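Actibind (Aspergillus niger, PDB 3D3Z) is a secreted fungal ribonuclease of the T2 family that probably cleaves RNA without strict base specificity, with a preference for adenylic acid. Local coordinates at residues G27-Q32 / Y200-V205; I119-P124 / K206-G211; P187-E192 / S223-S228; T1-S6 / S20-S25. One frame throughout, in Å; residues are numbered along the deposited sequence.

Interaction 1. Residues G27-Q32 / Y200-V205; sequences GGSLLQ and YYYFNV
Leu31 lies against the ring of Tyr202, and this is the tight half of the contact: CG of Leu31 sits 3.8 Å from the Tyr202 ring centroid, over one face, a CH-pi contact. The two form a non-hydrogen-bonded antiparallel pair on one face of the sheet, and with CG of each anti to its own carbonyl carbon (chi1 -70° in Leu31) the side chains run side by side, pointing the same way. Ser29 OG meets the same ring at its edge, 3.4 Å from Tyr202 CD1. These strands, 29-32 and 200-205, pair antiparallel in the central sheet of the RNase T2 fold. Leu30 N donates to Phe203 O at 2.9 Å in a nearly straight bond, whereas the return bond from Phe203 N to Leu30 O is weak. Gln32 and Tyr201 exchange a second pair through their backbones. On the face carrying Leu30, Gln32, Tyr201 and Phe203 the packing is looser: Leu30 CG comes only within 4.0 Å of Val205 CG2, and the Phe203 ring turns its edge to Leu30 O. Leu146 of helix 134-147 touches Gln32 and Phe203 there, and Tyr201 OH bonds to Ser152. Partly exposed Tyr200, near the predicted active-site His51, meets Trp54 edge-to-face.

Interaction 2. Residues I119-P124 / K206-G211; sequences INTIEP and KGSAIG
Thr121 and Ala209 meet through one hydrogen bond: Ala209 N donates to Thr121 OG1 at 3.0 Å, with an angle of 164° at the hydrogen. Thr121 has the most surface buried here. Its OG1 occupies the cramped site between backbone N and carbonyl carbon (chi1 58°), which leaves CG2 to lie towards Gly207 O. The same hydroxyl is hydrogen-bonded to Asn24 OD1, so two groups grip it and fix its rotation. Ala209, next in buried surface, presses its methyl into the other segment: CB lies 3.4 Å from Ile119 CG2, tighter than usual carbon contact, and 3.3 Å from Thr121 OG1. Neither segment is regular across the contact. The loop after helix 104-116 is here joined to the loop between strands 195-206 and 213-216, where Ser208 OG accepts from Ile210 N and forms an ST turn. A water bridges Ser208 OG at 2.7 Å and Thr121 O, linking the two loops beside the direct bond. Ile122, third in burial, adds an apolar end towards Ile210, but it is modelled in two conformers and the detail of their packing is doubtful. Helix 134-147 lies against this end, with Asp138 and Gln142 touching Ile210.

Interaction 3. Residues P187-E192 / S223-S228; sequences PYVGCE and SNCKDS
Cys191 and Cys225 are joined covalently, SG to SG at 2.0 Å, with a torsion of 97° about the sulfur-sulfur bond. Each sulfur stands anti to its own carbonyl carbon, and Ile230 touches both cysteines. Hydrogen bonds add a polar grip on the strand. Asn224 OD1 accepts from Cys191 N at 2.7 Å, nearly straight and in the carbonyl plane, on a lone pair. In return Asn224 ND2 gives only a weak bond to Cys191 O, which also accepts from a water shared with Glu192 OE1. The amide gets there because CG of Asn224 is folded between its backbone N and carbonyl carbon (chi1 70°), which carries it to the backbone of Cys191. Ser223 OG donates to Val189 O at 2.6 Å, and Asn224 N adds a weak bond to the same oxygen. Strand 188-192 is an end strand of the antiparallel sheet, paired with 195-206, and the 223-228 segment runs beside it with a single bridge, Val189 to Ser223. Within that segment Ser223 OG also accepts from Cys225 N at 2.9 Å, an ST turn that fixes the hydroxyl between two backbone groups. Van der Waals contacts finish the interface. Tyr188 crosses Asn224 obliquely, ring and amide planes 54° apart, and its OH comes 3.3 Å from Asn224 CG; CE1 of the ring lies 3.5 Å from Ser223 CA. Val189 CG1 touches Cys225 SG at 4.0 Å, while Leu171 and Ile174 of helix 171-179 pack on Val189.

Interaction 4. Residues T1-S6 / S20-S25; sequences TIDTCS and SCCFNS
A disulfide between Cys5 and Cys22 ties the N-terminal segment to a type I beta turn running from Ser20 to Phe23. The SG atoms of Cys5 and Cys22 are 2.0 Å apart, and the torsion about their bond is -84°. CB of each cysteine points to the other segment, and both sulfurs stand anti to their own carbonyl carbons (chi1 -53° in Cys5). The CA atoms of Cys5 and Cys22 lie 5.8 Å apart. Phe23 N donates to Ser20 O at 3.2 Å, closing the beta turn, and Ser20 OG accepts from Cys22 N at 2.9 Å, an ST turn that holds Ser20 to Cys22. Beside the disulfide, the carboxylate of Asp3 approaches Cys21, with OD2 at 3.1 Å from CB, although Asp3 is modelled in two conformers and this detail is doubtful. Cys21 is itself bonded to Cys126, so adjacent cysteines of the turn carry two disulfides to different parts of the chain. The contact is at the surface, in the loops ahead of strand 29-35. Asp3 pairs through its backbone with Cys126, in the loop between helices 104-116 and 134-147, while Ile2, modelled in two conformers, rests in one of them on Ser208 and Ile210, in the loop between strands 195-206 and 213-216.

In the fold
From the N terminus, interaction 4 comes first and closes a short loop of 13 residues between 1-6 and 20-25, in series with the other three. Interaction 1 then joins strand 29-35 to 195-206, closing a loop of 167 residues; interaction 2 closes one of 81 and interaction 3 one of 30. Interactions 1, 2 and 3 all cross one another, since their segments alternate. Interaction 2 touches interaction 1 through Leu30 and Ile119. It is closely tied to interaction 4, its centre about 5 Å away, by Thr121 with Asn24 and Asn120 with Phe23. Interaction 3 reaches the same sheet as interaction 1, where Tyr188 neighbours Tyr200, but lies on the opposite side of the chain's centre from interactions 2 and 4.

Interaction 1. Residues G27-Q32 / Y200-V205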
loop_
_atom_site.group_PDB
_atom_site.type_symbol
_atom_site.label_atom_id
_atom_site.label_comp_id
_atom_site.label_asym_id
_atom_site.label_seq_id
_atom_site.Cartn_x
_atom_site.Cartn_y
_atom_site.Cartn_z
ATOM N N GLY A 27 -5.541 -14.483 0.449
ATOM C CA GLY A 27 -5.104 -13.111 0.712
ATOM C C GLY A 27 -6.227 -12.116 0.892
ATOM O O GLY A 27 -6.390 -11.218 0.092
ATOM N N GLY A 28 -6.967 -12.251 1.987
ATOM C CA GLY A 28 -8.120 -11.419 2.271
ATOM C C GLY A 28 -7.848 -10.184 3.087
ATOM O O GLY A 28 -8.734 -9.335 3.235
ATOM N N SER A 29 -6.635 -10.075 3.636
ATOM C CA SER A 29 -6.196 -8.867 4.324
ATOM C C SER A 29 -5.251 -8.110 3.390
ATOM O O SER A 29 -4.161 -8.596 3.058
ATOM C CB SER A 29 -5.508 -9.175 5.682
ATOM O OG SER A 29 -5.070 -7.962 6.247
ATOM N N LEU A 30 -5.698 -6.946 2.944
ATOM C CA LEU A 30 -4.951 -6.147 1.982
ATOM C C LEU A 30 -4.313 -4.979 2.717
ATOM O O LEU A 30 -5.002 -4.177 3.284
ATOM C CB LEU A 30 -5.864 -5.609 0.857
ATOM C CG LEU A 30 -6.199 -6.526 -0.319
ATOM C CD1 LEU A 30 -4.976 -6.638 -1.229
ATOM C CD2 LEU A 30 -6.630 -7.843 0.076
ATOM N N LEU A 31 -2.991 -4.885 2.629
ATOM C CA LEU A 31 -2.205 -3.875 3.333
ATOM C C LEU A 31 -1.720 -2.822 2.370
ATOM O O LEU A 31 -0.934 -3.122 1.495
ATOM C CB LEU A 31 -0.996 -4.517 4.046
ATOM C CG LEU A 31 -1.236 -5.411 5.264
ATOM C CD1 LEU A 31 -2.153 -6.667 5.025
ATOM C CD2 LEU A 31 0.127 -5.837 5.758
ATOM N N GLN A 32 -2.189 -1.597 2.556
ATOM C CA GLN A 32 -1.617 -0.448 1.864
ATOM C C GLN A 32 -0.490 0.084 2.755
ATOM O O GLN A 32 -0.708 0.592 3.843
ATOM C CB GLN A 32 -2.635 0.637 1.560
ATOM C CG GLN A 32 -2.241 1.573 0.381
ATOM C CD GLN A 32 -1.058 2.499 0.664
ATOM O OE1 GLN A 32 -1.169 3.484 1.416
ATOM N NE2 GLN A 32 0.066 2.273 -0.061
ATOM N N TYR A 200 1.522 0.371 7.841
ATOM C CA TYR A 200 0.642 -0.599 7.129
ATOM C C TYR A 200 -0.817 -0.389 7.541
ATOM O O TYR A 200 -1.209 -0.656 8.686
ATOM C CB TYR A 200 0.952 -2.070 7.377
ATOM C CG TYR A 200 2.376 -2.578 7.419
ATOM C CD1 TYR A 200 3.465 -1.888 6.841
ATOM C CD2 TYR A 200 2.643 -3.806 8.029
ATOM C CE1 TYR A 200 4.744 -2.410 6.900
ATOM C CE2 TYR A 200 3.919 -4.325 8.087
ATOM C CZ TYR A 200 4.967 -3.644 7.516
ATOM O OH TYR A 200 6.235 -4.203 7.580
ATOM N N TYR A 201 -1.622 0.085 6.595
ATOM C CA TYR A 201 -3.071 0.201 6.782
ATOM C C TYR A 201 -3.748 -1.051 6.247
ATOM O O TYR A 201 -3.634 -1.361 5.062
ATOM C CB TYR A 201 -3.591 1.441 6.075
ATOM C CG TYR A 201 -3.098 2.789 6.543
ATOM C CD1 TYR A 201 -3.820 3.529 7.500
ATOM C CD2 TYR A 201 -1.979 3.393 5.980
ATOM C CE1 TYR A 201 -3.418 4.799 7.869
ATOM C CE2 TYR A 201 -1.579 4.645 6.373
ATOM C CZ TYR A 201 -2.280 5.323 7.345
ATOM O OH TYR A 201 -1.917 6.579 7.738
ATOM N N TYR A 202 -4.456 -1.770 7.130
ATOM C CA TYR A 202 -5.106 -3.037 6.806
ATOM C C TYR A 202 -6.551 -2.816 6.368
ATOM O O TYR A 202 -7.242 -1.880 6.829
ATOM C CB TYR A 202 -5.086 -4.012 7.991
ATOM C CG TYR A 202 -3.703 -4.505 8.398
ATOM C CD1 TYR A 202 -3.323 -5.809 8.197
ATOM C CD2 TYR A 202 -2.784 -3.649 9.017
ATOM C CE1 TYR A 202 -2.032 -6.264 8.568
ATOM C CE2 TYR A 202 -1.495 -4.101 9.408
ATOM C CZ TYR A 202 -1.151 -5.399 9.194
ATOM O OH TYR A 202 0.106 -5.830 9.570
ATOM N N PHE A 203 -6.970 -3.662 5.432
ATOM C CA PHE A 203 -8.305 -3.604 4.819
ATOM C C PHE A 203 -8.806 -5.007 4.542
ATOM O O PHE A 203 -8.051 -5.951 4.236
ATOM C CB PHE A 203 -8.257 -2.898 3.461
ATOM C CG PHE A 203 -8.009 -1.450 3.536
ATOM C CD1 PHE A 203 -9.057 -0.579 3.727
ATOM C CD2 PHE A 203 -6.718 -0.951 3.396
ATOM C CE1 PHE A 203 -8.837 0.744 3.772
ATOM C CE2 PHE A 203 -6.501 0.373 3.456
ATOM C CZ PHE A 203 -7.554 1.220 3.632
ATOM N N ASN A 204 -10.113 -5.155 4.619
ATOM C CA ASN A 204 -10.752 -6.276 3.956
ATOM C C ASN A 204 -11.529 -5.692 2.758
ATOM O O ASN A 204 -11.792 -4.479 2.704
ATOM C CB ASN A 204 -11.661 -7.073 4.897
ATOM C CG ASN A 204 -10.910 -7.688 6.124
ATOM O OD1 ASN A 204 -9.851 -8.309 6.016
ATOM N ND2 ASN A 204 -11.503 -7.522 7.273
ATOM N N VAL A 205 -11.864 -6.564 1.814
ATOM C CA VAL A 205 -12.381 -6.182 0.469
ATOM C C VAL A 205 -13.698 -6.904 0.143
ATOM O O VAL A 205 -13.830 -8.108 0.309
ATOM C CB VAL A 205 -11.311 -6.395 -0.653
ATOM C CG1 VAL A 205 -11.856 -5.983 -2.039
ATOM C CG2 VAL A 205 -10.051 -5.547 -0.328
#

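Interaction 2. Residues I119-P124 / K206-G211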
loop_
_atom_site.group_PDB
_atom_site.type_symbol
_atom_site.label_atom_id
_atom_site.label_comp_id
_atom_site.label_asym_id
_atom_site.label_seq_id
_atom_site.Cartn_x
_atom_site.Cartn_y
_atom_site.Cartn_z
ATOM N N ILE A 119 -2.405 -11.491 -5.512
ATOM C CA ILE A 119 -3.778 -11.002 -5.358
ATOM C C ILE A 119 -4.655 -11.848 -6.330
ATOM O O ILE A 119 -4.635 -11.670 -7.566
ATOM C CB ILE A 119 -3.836 -9.511 -5.623
ATOM C CG1 ILE A 119 -2.869 -8.779 -4.673
ATOM C CG2 ILE A 119 -5.275 -8.974 -5.476
ATOM C CD1 ILE A 119 -2.797 -7.272 -4.865
ATOM N N ASN A 120 -5.386 -12.804 -5.768
ATOM C CA ASN A 120 -6.099 -13.768 -6.612
ATOM C C ASN A 120 -7.134 -13.130 -7.541
ATOM O O ASN A 120 -7.363 -13.639 -8.641
ATOM C CB ASN A 120 -6.726 -14.884 -5.764
ATOM C CG ASN A 120 -7.918 -14.405 -5.001
ATOM O OD1 ASN A 120 -7.778 -13.594 -4.111
ATOM N ND2 ASN A 120 -9.108 -14.839 -5.399
ATOM N N THR A 121 -7.739 -12.009 -7.133
ATOM C CA THR A 121 -8.827 -11.385 -7.883
ATOM C C THR A 121 -8.352 -10.506 -9.088
ATOM O O THR A 121 -9.192 -9.961 -9.804
ATOM C CB THR A 121 -9.715 -10.532 -6.977
ATOM O OG1 THR A 121 -8.894 -9.539 -6.340
ATOM C CG2 THR A 121 -10.460 -11.400 -5.902
ATOM N N ILE A 122 -7.035 -10.496 -9.335
ATOM C CA ILE A 122 -6.344 -9.654 -10.341
ATOM C C ILE A 122 -5.997 -10.441 -11.605
ATOM O O ILE A 122 -5.533 -9.898 -12.582
ATOM C CB ILE A 122 -4.997 -9.095 -9.725
ATOM C CG1 ILE A 122 -5.315 -8.166 -8.548
ATOM C CG2 ILE A 122 -4.124 -8.392 -10.755
ATOM C CD1 ILE A 122 -4.231 -7.128 -8.210
ATOM N N GLU A 123 -6.165 -11.746 -11.546
ATOM C CA GLU A 123 -5.696 -12.602 -12.611
ATOM C C GLU A 123 -6.429 -12.283 -13.942
ATOM O O GLU A 123 -7.548 -11.738 -13.940
ATOM C CB GLU A 123 -5.824 -14.074 -12.191
ATOM C CG GLU A 123 -4.979 -14.401 -10.945
ATOM C CD GLU A 123 -5.352 -15.701 -10.273
ATOM O OE1 GLU A 123 -6.009 -16.552 -10.916
ATOM O OE2 GLU A 123 -4.979 -15.875 -9.083
ATOM N N PRO A 124 -5.762 -12.536 -15.079
ATOM C CA PRO A 124 -6.348 -12.272 -16.395
ATOM C C PRO A 124 -7.751 -12.879 -16.644
ATOM O O PRO A 124 -8.568 -12.269 -17.324
ATOM C CB PRO A 124 -5.307 -12.855 -17.359
ATOM C CG PRO A 124 -4.054 -12.917 -16.592
ATOM C CD PRO A 124 -4.388 -13.073 -15.169
ATOM N N LYS A 206 -14.658 -6.111 -0.331
ATOM C CA LYS A 206 -15.901 -6.604 -0.931
ATOM C C LYS A 206 -15.726 -6.512 -2.443
ATOM O O LYS A 206 -15.546 -5.430 -2.978
ATOM C CB LYS A 206 -17.065 -5.735 -0.489
ATOM C CG LYS A 206 -17.331 -5.762 1.015
ATOM C CD LYS A 206 -18.278 -4.628 1.465
ATOM C CE LYS A 206 -19.751 -5.005 1.281
ATOM N NZ LYS A 206 -20.215 -6.158 2.146
ATOM N N GLY A 207 -15.712 -7.663 -3.095
ATOM C CA GLY A 207 -15.475 -7.741 -4.523
ATOM C C GLY A 207 -14.020 -7.955 -4.920
ATOM O O GLY A 207 -13.252 -8.694 -4.285
ATOM N N SER A 208 -13.659 -7.313 -6.016
ATOM C CA SER A 208 -12.324 -7.462 -6.566
ATOM C C SER A 208 -11.371 -6.480 -5.894
ATOM O O SER A 208 -11.780 -5.420 -5.465
ATOM C CB SER A 208 -12.335 -7.164 -8.073
ATOM O OG SER A 208 -11.052 -7.316 -8.649
ATOM N N ALA A 209 -10.102 -6.869 -5.817
ATOM C CA ALA A 209 -9.048 -5.942 -5.377
ATOM C C ALA A 209 -8.939 -4.768 -6.308
ATOM O O ALA A 209 -8.491 -3.719 -5.873
ATOM C CB ALA A 209 -7.677 -6.636 -5.264
ATOM N N ILE A 210 -9.329 -4.934 -7.598
ATOM C CA ILE A 210 -9.442 -3.796 -8.511
ATOM C C ILE A 210 -10.869 -3.297 -8.587
ATOM O O ILE A 210 -11.714 -3.926 -9.186
ATOM C CB ILE A 210 -8.972 -4.125 -9.976
ATOM C CG1 ILE A 210 -7.612 -4.847 -9.969
ATOM C CG2 ILE A 210 -9.019 -2.860 -10.836
ATOM C CD1 ILE A 210 -6.402 -3.997 -9.685
ATOM N N GLY A 211 -11.132 -2.173 -7.963
ATOM C CA GLY A 211 -12.445 -1.563 -7.989
ATOM C C GLY A 211 -13.417 -1.997 -6.910
ATOM O O GLY A 211 -14.512 -1.437 -6.824
HETATM O O HOH W 1 -11.690 -9.495 -10.030
#

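Interaction 3. Residues P187-E192 / S223-S228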
loop_
_atom_site.group_PDB
_atom_site.type_symbol
_atom_site.label_atom_id
_atom_site.label_comp_id
_atom_site.label_asym_id
_atom_site.label_seq_id
_atom_site.Cartn_x
_atom_site.Cartn_y
_atom_site.Cartn_z
ATOM N N PRO A 187 -3.055 1.913 11.884
ATOM C CA PRO A 187 -2.151 1.074 11.063
ATOM C C PRO A 187 -1.142 0.348 11.971
ATOM O O PRO A 187 -0.992 0.733 13.120
ATOM C CB PRO A 187 -1.446 2.101 10.181
ATOM C CG PRO A 187 -1.445 3.364 11.014
ATOM C CD PRO A 187 -2.752 3.355 11.765
ATOM N N TYR A 188 -0.465 -0.680 11.477
ATOM C CA TYR A 188 0.886 -0.952 11.951
ATOM C C TYR A 188 1.773 0.311 11.836
ATOM O O TYR A 188 1.834 0.958 10.792
ATOM C CB TYR A 188 1.512 -2.122 11.208
ATOM C CG TYR A 188 2.968 -2.297 11.510
ATOM C CD1 TYR A 188 3.399 -3.005 12.654
ATOM C CD2 TYR A 188 3.941 -1.747 10.670
ATOM C CE1 TYR A 188 4.776 -3.157 12.926
ATOM C CE2 TYR A 188 5.298 -1.893 10.935
ATOM C CZ TYR A 188 5.707 -2.587 12.067
ATOM O OH TYR A 188 7.071 -2.717 12.269
ATOM N N VAL A 189 2.448 0.657 12.942
ATOM C CA VAL A 189 3.433 1.739 12.994
ATOM C C VAL A 189 4.856 1.160 13.145
ATOM O O VAL A 189 5.170 0.528 14.159
ATOM C CB VAL A 189 3.100 2.733 14.121
ATOM C CG1 VAL A 189 4.068 3.950 14.096
ATOM C CG2 VAL A 189 1.663 3.187 13.973
ATOM N N GLY A 190 5.710 1.413 12.144
ATOM C CA GLY A 190 7.059 0.867 12.090
ATOM C C GLY A 190 8.097 1.952 12.301
ATOM O O GLY A 190 7.986 3.034 11.731
ATOM N N CYS A 191 9.066 1.685 13.188
ATOM C CA CYS A 191 10.150 2.625 13.505
ATOM C C CYS A 191 11.473 2.032 13.116
ATOM O O CYS A 191 11.635 0.812 13.072
ATOM C CB CYS A 191 10.183 2.947 15.014
ATOM S SG CYS A 191 8.914 4.034 15.553
ATOM N N GLU A 192 12.414 2.903 12.785
ATOM C CA GLU A 192 13.763 2.492 12.495
ATOM C C GLU A 192 14.690 3.411 13.260
ATOM O O GLU A 192 14.604 4.625 13.112
ATOM C CB GLU A 192 14.074 2.650 11.008
ATOM C CG GLU A 192 15.374 1.979 10.571
ATOM C CD GLU A 192 15.303 0.472 10.635
ATOM O OE1 GLU A 192 14.175 -0.036 10.520
ATOM O OE2 GLU A 192 16.343 -0.216 10.802
ATOM N N SER A 223 3.167 -2.772 16.224
ATOM C CA SER A 223 4.229 -1.797 16.156
ATOM C C SER A 223 5.519 -2.374 16.694
ATOM O O SER A 223 5.523 -3.259 17.570
ATOM C CB SER A 223 3.899 -0.531 16.924
ATOM O OG SER A 223 4.952 0.394 16.779
ATOM N N ASN A 224 6.618 -1.877 16.156
ATOM C CA ASN A 224 7.914 -2.206 16.698
ATOM C C ASN A 224 8.559 -0.984 17.323
ATOM O O ASN A 224 9.779 -0.972 17.536
ATOM C CB ASN A 224 8.794 -2.804 15.606
ATOM C CG ASN A 224 9.203 -1.782 14.554
ATOM O OD1 ASN A 224 8.725 -0.662 14.536
ATOM N ND2 ASN A 224 10.108 -2.171 13.696
ATOM N N CYS A 225 7.771 0.059 17.570
ATOM C CA CYS A 225 8.260 1.254 18.188
ATOM C C CYS A 225 8.163 1.133 19.712
ATOM O O CYS A 225 7.382 0.320 20.246
ATOM C CB CYS A 225 7.440 2.468 17.786
ATOM S SG CYS A 225 7.403 2.782 15.972
ATOM N N LYS A 226 8.960 1.960 20.373
ATOM C CA LYS A 226 8.827 2.209 21.800
ATOM C C LYS A 226 7.611 3.087 22.029
ATOM O O LYS A 226 7.148 3.825 21.117
ATOM C CB LYS A 226 10.071 2.913 22.352
ATOM C CG LYS A 226 11.384 2.140 22.176
ATOM C CD LYS A 226 11.371 0.764 22.863
ATOM C CE LYS A 226 12.662 -0.023 22.548
ATOM N NZ LYS A 226 13.151 -0.917 23.679
ATOM N N ASP A 227 7.103 3.046 23.258
ATOM C CA ASP A 227 5.871 3.734 23.560
ATOM C C ASP A 227 6.050 5.220 23.504
ATOM O O ASP A 227 5.059 5.957 23.402
ATOM C CB ASP A 227 5.320 3.278 24.915
ATOM C CG ASP A 227 5.009 1.822 24.924
ATOM O OD1 ASP A 227 4.301 1.362 23.997
ATOM O OD2 ASP A 227 5.480 1.115 25.834
ATOM N N SER A 228 7.304 5.661 23.575
ATOM C CA SER A 228 7.636 7.077 23.525
ATOM C C SER A 228 9.086 7.361 23.077
ATOM O O SER A 228 9.900 6.462 22.879
ATOM C CB SER A 228 7.361 7.734 24.904
ATOM O OG SER A 228 8.271 7.230 25.871
HETATM O O HOH W 2 11.131 -0.677 10.773
#

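Interaction 4. Residues T1-S6 / S20-S25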
loop_
_atom_site.group_PDB
_atom_site.type_symbol
_atom_site.label_atom_id
_atom_site.label_comp_id
_atom_site.label_asym_id
_atom_site.label_seq_id
_atom_site.Cartn_x
_atom_site.Cartn_y
_atom_site.Cartn_z
ATOM N N THR A 1 -12.499 -4.792 -19.573
ATOM C CA THR A 1 -11.726 -4.389 -18.358
ATOM C C THR A 1 -12.046 -5.393 -17.231
ATOM O O THR A 1 -12.635 -6.479 -17.481
ATOM C CB THR A 1 -12.075 -2.940 -18.012
ATOM O OG1 THR A 1 -13.507 -2.817 -18.034
ATOM C CG2 THR A 1 -11.440 -1.960 -19.010
ATOM N N ILE A 2 -11.645 -5.112 -16.000
ATOM C CA ILE A 2 -11.896 -6.104 -14.941
ATOM C C ILE A 2 -13.403 -6.312 -14.729
ATOM O O ILE A 2 -14.205 -5.391 -14.819
ATOM C CB ILE A 2 -11.151 -5.768 -13.609
ATOM C CG1 ILE A 2 -10.810 -7.072 -12.863
ATOM C CG2 ILE A 2 -11.957 -4.794 -12.772
ATOM C CD1 ILE A 2 -9.628 -6.976 -11.900
ATOM N N ASP A 3 -13.674 -7.510 -14.396
ATOM C CA ASP A 3 -15.002 -7.880 -13.920
ATOM C C ASP A 3 -15.499 -7.049 -12.735
ATOM O O ASP A 3 -14.712 -6.588 -11.887
ATOM C CB ASP A 3 -15.093 -9.409 -13.682
ATOM C CG ASP A 3 -14.517 -9.883 -12.339
ATOM O OD1 ASP A 3 -13.747 -9.163 -11.643
ATOM O OD2 ASP A 3 -14.863 -11.045 -11.989
ATOM N N THR A 4 -16.806 -6.791 -12.701
ATOM C CA THR A 4 -17.366 -6.026 -11.612
ATOM C C THR A 4 -18.063 -7.011 -10.703
ATOM O O THR A 4 -18.444 -8.085 -11.122
ATOM C CB THR A 4 -18.317 -4.929 -12.097
ATOM O OG1 THR A 4 -19.263 -5.475 -13.020
ATOM C CG2 THR A 4 -17.528 -3.814 -12.777
ATOM N N CYS A 5 -18.111 -6.695 -9.429
ATOM C CA CYS A 5 -18.779 -7.517 -8.446
ATOM C C CYS A 5 -19.783 -6.627 -7.743
ATOM O O CYS A 5 -19.625 -5.408 -7.715
ATOM C CB CYS A 5 -17.737 -8.061 -7.443
ATOM S SG CYS A 5 -16.370 -8.885 -8.212
ATOM N N SER A 6 -20.825 -7.231 -7.177
ATOM C CA SER A 6 -21.828 -6.457 -6.455
ATOM C C SER A 6 -21.186 -5.688 -5.284
ATOM O O SER A 6 -20.281 -6.198 -4.589
ATOM C CB SER A 6 -22.939 -7.373 -5.931
ATOM O OG SER A 6 -23.643 -6.726 -4.869
ATOM N N SER A 20 -12.569 -16.619 -5.629
ATOM C CA SER A 20 -13.056 -16.422 -6.984
ATOM C C SER A 20 -12.606 -15.071 -7.413
ATOM O O SER A 20 -11.975 -14.342 -6.648
ATOM C CB SER A 20 -14.594 -16.477 -7.057
ATOM O OG SER A 20 -15.171 -15.318 -6.477
ATOM N N CYS A 21 -12.971 -14.700 -8.630
ATOM C CA CYS A 21 -12.758 -13.334 -9.037
ATOM C C CYS A 21 -13.432 -12.263 -8.185
ATOM O O CYS A 21 -13.015 -11.092 -8.258
ATOM C CB CYS A 21 -13.101 -13.149 -10.534
ATOM S SG CYS A 21 -12.018 -14.008 -11.556
ATOM N N CYS A 22 -14.456 -12.631 -7.389
ATOM C CA CYS A 22 -15.147 -11.691 -6.548
ATOM C C CYS A 22 -14.944 -11.954 -5.051
ATOM O O CYS A 22 -15.750 -11.493 -4.209
ATOM C CB CYS A 22 -16.641 -11.647 -6.881
ATOM S SG CYS A 22 -16.966 -10.784 -8.477
ATOM N N PHE A 23 -13.908 -12.727 -4.736
ATOM C CA PHE A 23 -13.548 -12.968 -3.330
ATOM C C PHE A 23 -12.041 -13.142 -3.108
ATOM O O PHE A 23 -11.461 -14.109 -3.574
ATOM C CB PHE A 23 -14.288 -14.198 -2.783
ATOM C CG PHE A 23 -14.297 -14.254 -1.272
ATOM C CD1 PHE A 23 -14.929 -13.263 -0.548
ATOM C CD2 PHE A 23 -13.600 -15.262 -0.591
ATOM C CE1 PHE A 23 -14.929 -13.295 0.854
ATOM C CE2 PHE A 23 -13.562 -15.288 0.810
ATOM C CZ PHE A 23 -14.248 -14.302 1.517
ATOM N N ASN A 24 -11.434 -12.205 -2.386
ATOM C CA ASN A 24 -10.008 -12.246 -2.075
ATOM C C ASN A 24 -9.700 -13.274 -0.978
ATOM O O ASN A 24 -10.136 -13.129 0.174
ATOM C CB ASN A 24 -9.473 -10.835 -1.703
ATOM C CG ASN A 24 -9.363 -9.904 -2.912
ATOM O OD1 ASN A 24 -8.403 -10.002 -3.706
ATOM N ND2 ASN A 24 -10.330 -8.988 -3.049
ATOM N N SER A 25 -9.015 -14.331 -1.388
ATOM C CA SER A 25 -8.717 -15.472 -0.554
ATOM C C SER A 25 -7.692 -16.311 -1.254
ATOM O O SER A 25 -7.798 -16.561 -2.474
ATOM C CB SER A 25 -9.982 -16.296 -0.297
ATOM O OG SER A 25 -9.754 -17.384 0.581
#